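Local coordinates for probable M18 family aminopeptidase 1 (Thermotoga maritima, PDB 2GLF), which probably acts as a metal-dependent aminopeptidase of the M18 family, removing residues from the N-terminal end of peptides, at residues L297-I300 / L301-G305. Sequence-based numbering, arbitrary orientation.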
ATOM      1  N   LEU A 297      41.701 -35.082  24.587  1.00 26.60           N
ATOM      2  CA  LEU A 297      43.106 -34.709  24.617  1.00 26.89           C
ATOM      3  C   LEU A 297      43.717 -34.886  26.008  1.00 27.92           C
ATOM      4  O   LEU A 297      44.863 -35.314  26.138  1.00 27.94           O
ATOM      5  CB  LEU A 297      43.279 -33.266  24.121  1.00 12.56           C
ATOM      6  CG  LEU A 297      42.894 -33.034  22.653  1.00 11.33           C
ATOM      7  CD1 LEU A 297      43.435 -31.693  22.199  1.00  7.28           C
ATOM      8  CD2 LEU A 297      43.459 -34.132  21.765  1.00  9.62           C
ATOM      9  N   ARG A 298      42.950 -34.566  27.045  1.00 42.10           N
ATOM     10  CA  ARG A 298      43.439 -34.721  28.409  1.00 43.06           C
ATOM     11  C   ARG A 298      43.726 -36.193  28.707  1.00 43.60           C
ATOM     12  O   ARG A 298      44.730 -36.522  29.341  1.00 43.55           O
ATOM     13  CB  ARG A 298      42.419 -34.173  29.416  1.00 29.54           C
ATOM     14  CG  ARG A 298      42.527 -32.679  29.659  1.00 30.63           C
ATOM     15  CD  ARG A 298      41.717 -32.273  30.883  1.00 34.30           C
ATOM     16  NE  ARG A 298      40.279 -32.338  30.641  1.00 36.81           N
ATOM     17  CZ  ARG A 298      39.574 -31.376  30.050  1.00 37.22           C
ATOM     18  NH1 ARG A 298      40.171 -30.265  29.645  1.00 38.71           N
ATOM     19  NH2 ARG A 298      38.273 -31.529  29.853  1.00 36.47           N
ATOM     20  N   GLN A 299      42.849 -37.080  28.246  1.00 30.23           N
ATOM     21  CA  GLN A 299      43.040 -38.505  28.474  1.00 30.48           C
ATOM     22  C   GLN A 299      44.390 -38.920  27.907  1.00 30.43           C
ATOM     23  O   GLN A 299      45.157 -39.631  28.554  1.00 30.95           O
ATOM     24  CB  GLN A 299      41.928 -39.305  27.799  1.00 35.81           C
ATOM     25  CG  GLN A 299      41.997 -40.796  28.068  1.00 37.56           C
ATOM     26  CD  GLN A 299      41.951 -41.125  29.551  1.00 41.57           C
ATOM     27  OE1 GLN A 299      41.024 -40.732  30.261  1.00 41.15           O
ATOM     28  NE2 GLN A 299      42.959 -41.853  30.026  1.00 45.46           N
ATOM     29  N   ILE A 300      44.674 -38.460  26.695  1.00 26.24           N
ATOM     30  CA  ILE A 300      45.927 -38.776  26.030  1.00 25.29           C
ATOM     31  C   ILE A 300      47.105 -38.152  26.777  1.00 26.43           C
ATOM     32  O   ILE A 300      48.174 -38.760  26.881  1.00 26.80           O
ATOM     33  CB  ILE A 300      45.905 -38.277  24.559  1.00 19.88           C
ATOM     34  CG1 ILE A 300      44.888 -39.101  23.759  1.00 18.22           C
ATOM     35  CG2 ILE A 300      47.310 -38.365  23.934  1.00 17.95           C
ATOM     36  CD1 ILE A 300      44.713 -38.641  22.331  1.00 14.97           C
ATOM     37  N   LEU A 301      46.906 -36.945  27.302  1.00 38.25           N
ATOM     38  CA  LEU A 301      47.960 -36.261  28.042  1.00 38.20           C
ATOM     39  C   LEU A 301      48.328 -36.995  29.332  1.00 38.25           C
ATOM     40  O   LEU A 301      49.515 -37.159  29.641  1.00 37.51           O
ATOM     41  CB  LEU A 301      47.541 -34.822  28.362  1.00 14.74           C
ATOM     42  CG  LEU A 301      47.639 -33.835  27.196  1.00 15.39           C
ATOM     43  CD1 LEU A 301      47.143 -32.466  27.640  1.00 14.91           C
ATOM     44  CD2 LEU A 301      49.083 -33.748  26.719  1.00 13.64           C
ATOM     45  N   LYS A 302      47.317 -37.433  30.081  1.00 33.93           N
ATOM     46  CA  LYS A 302      47.554 -38.155  31.329  1.00 33.66           C
ATOM     47  C   LYS A 302      48.330 -39.416  31.012  1.00 33.46           C
ATOM     48  O   LYS A 302      49.256 -39.784  31.735  1.00 32.33           O
ATOM     49  CB  LYS A 302      46.236 -38.529  32.000  1.00 18.97           C
ATOM     50  CG  LYS A 302      45.411 -37.335  32.410  1.00 19.73           C
ATOM     51  CD  LYS A 302      46.156 -36.447  33.394  1.00 19.73           C
ATOM     52  CE  LYS A 302      46.360 -37.145  34.726  1.00 20.09           C
ATOM     53  NZ  LYS A 302      47.016 -36.246  35.711  1.00 22.43           N
HETATM   54  N   MSE A 303      47.946 -40.066  29.918  1.00 18.78           N
HETATM   55  CA  MSE A 303      48.606 -41.287  29.489  1.00 19.86           C
HETATM   56  C   MSE A 303      50.079 -41.045  29.172  1.00 19.38           C
HETATM   57  O   MSE A 303      50.891 -41.962  29.236  1.00 19.30           O
HETATM   58  CB  MSE A 303      47.892 -41.869  28.275  1.00 53.20           C
HETATM   59  CG  MSE A 303      46.460 -42.263  28.569  1.00 54.41           C
HETATM   60 SE   MSE A 303      45.609 -43.121  27.070  1.00 58.31          SE
HETATM   61  CE  MSE A 303      45.701 -44.976  27.648  1.00 56.35           C
ATOM     62  N   GLN A 304      50.418 -39.808  28.829  1.00 21.22           N
ATOM     63  CA  GLN A 304      51.797 -39.458  28.534  1.00 21.31           C
ATOM     64  C   GLN A 304      52.444 -38.880  29.786  1.00 22.13           C
ATOM     65  O   GLN A 304      53.520 -38.287  29.730  1.00 22.07           O
ATOM     66  CB  GLN A 304      51.859 -38.451  27.392  1.00 11.86           C
ATOM     67  CG  GLN A 304      51.485 -39.052  26.057  1.00 11.70           C
ATOM     68  CD  GLN A 304      51.716 -38.108  24.892  1.00 11.97           C
ATOM     69  OE1 GLN A 304      51.519 -38.480  23.733  1.00 11.70           O
ATOM     70  NE2 GLN A 304      52.134 -36.881  25.192  1.00 13.09           N
ATOM     71  N   GLY A 305      51.769 -39.053  30.918  1.00 31.81           N
ATOM     72  CA  GLY A 305      52.293 -38.568  32.180  1.00 32.14           C
ATOM     73  C   GLY A 305      51.987 -37.124  32.521  1.00 33.04           C
ATOM     74  O   GLY A 305      52.615 -36.571  33.421  1.00 33.47           O
TER
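The selenomethionine Met303 packs its CG and SE against the amide nitrogen of Gln299, one helical turn earlier. Met303 CB lies 3.4 Å from Ile300 O and is almost as close to Gln299 O, over the rim of carbonyls of the preceding turn. Met303 CG stands anti to the carbonyl carbon (chi1 -62°), which turns it back over Gln299 O and toward the amide nitrogen, with 3.8 Å between Met303 CG and Gln299 NE2. Met303 SE is 4.2 Å from Gln299 NE2, and the bend at chi3 then carries CE away from the Gln299 amide. Gln299 meets this chain obliquely: its CG is anti to the backbone N (chi1 -176°), and the bend at chi2 brings the amide round to Met303.

The backbone beneath is alpha-helical, with Lys302 N to Arg298 O the straightest of its i to i+4 bonds (N-H...O 166°). By Gln304 N to Ile300 O the bond is weak, as the helix ends in a Schellman motif: Ala306 N reaches back to Leu301 O and Gly305 N bonds to Lys302 O at 2.7 Å, with Gly305, at positive phi, as C-prime.

Around helix 292-303, Leu297 and Ile300 pack on Phe76 of strand 73-77, while Leu297 and Leu301 meet Leu313 of helix 310-318. Toward the second subunit, Arg298 and Lys302 form salt bridges with its Asp314 and Asp308, and Gln299 packs on its Phe311, placing this helix end at a subunit interface.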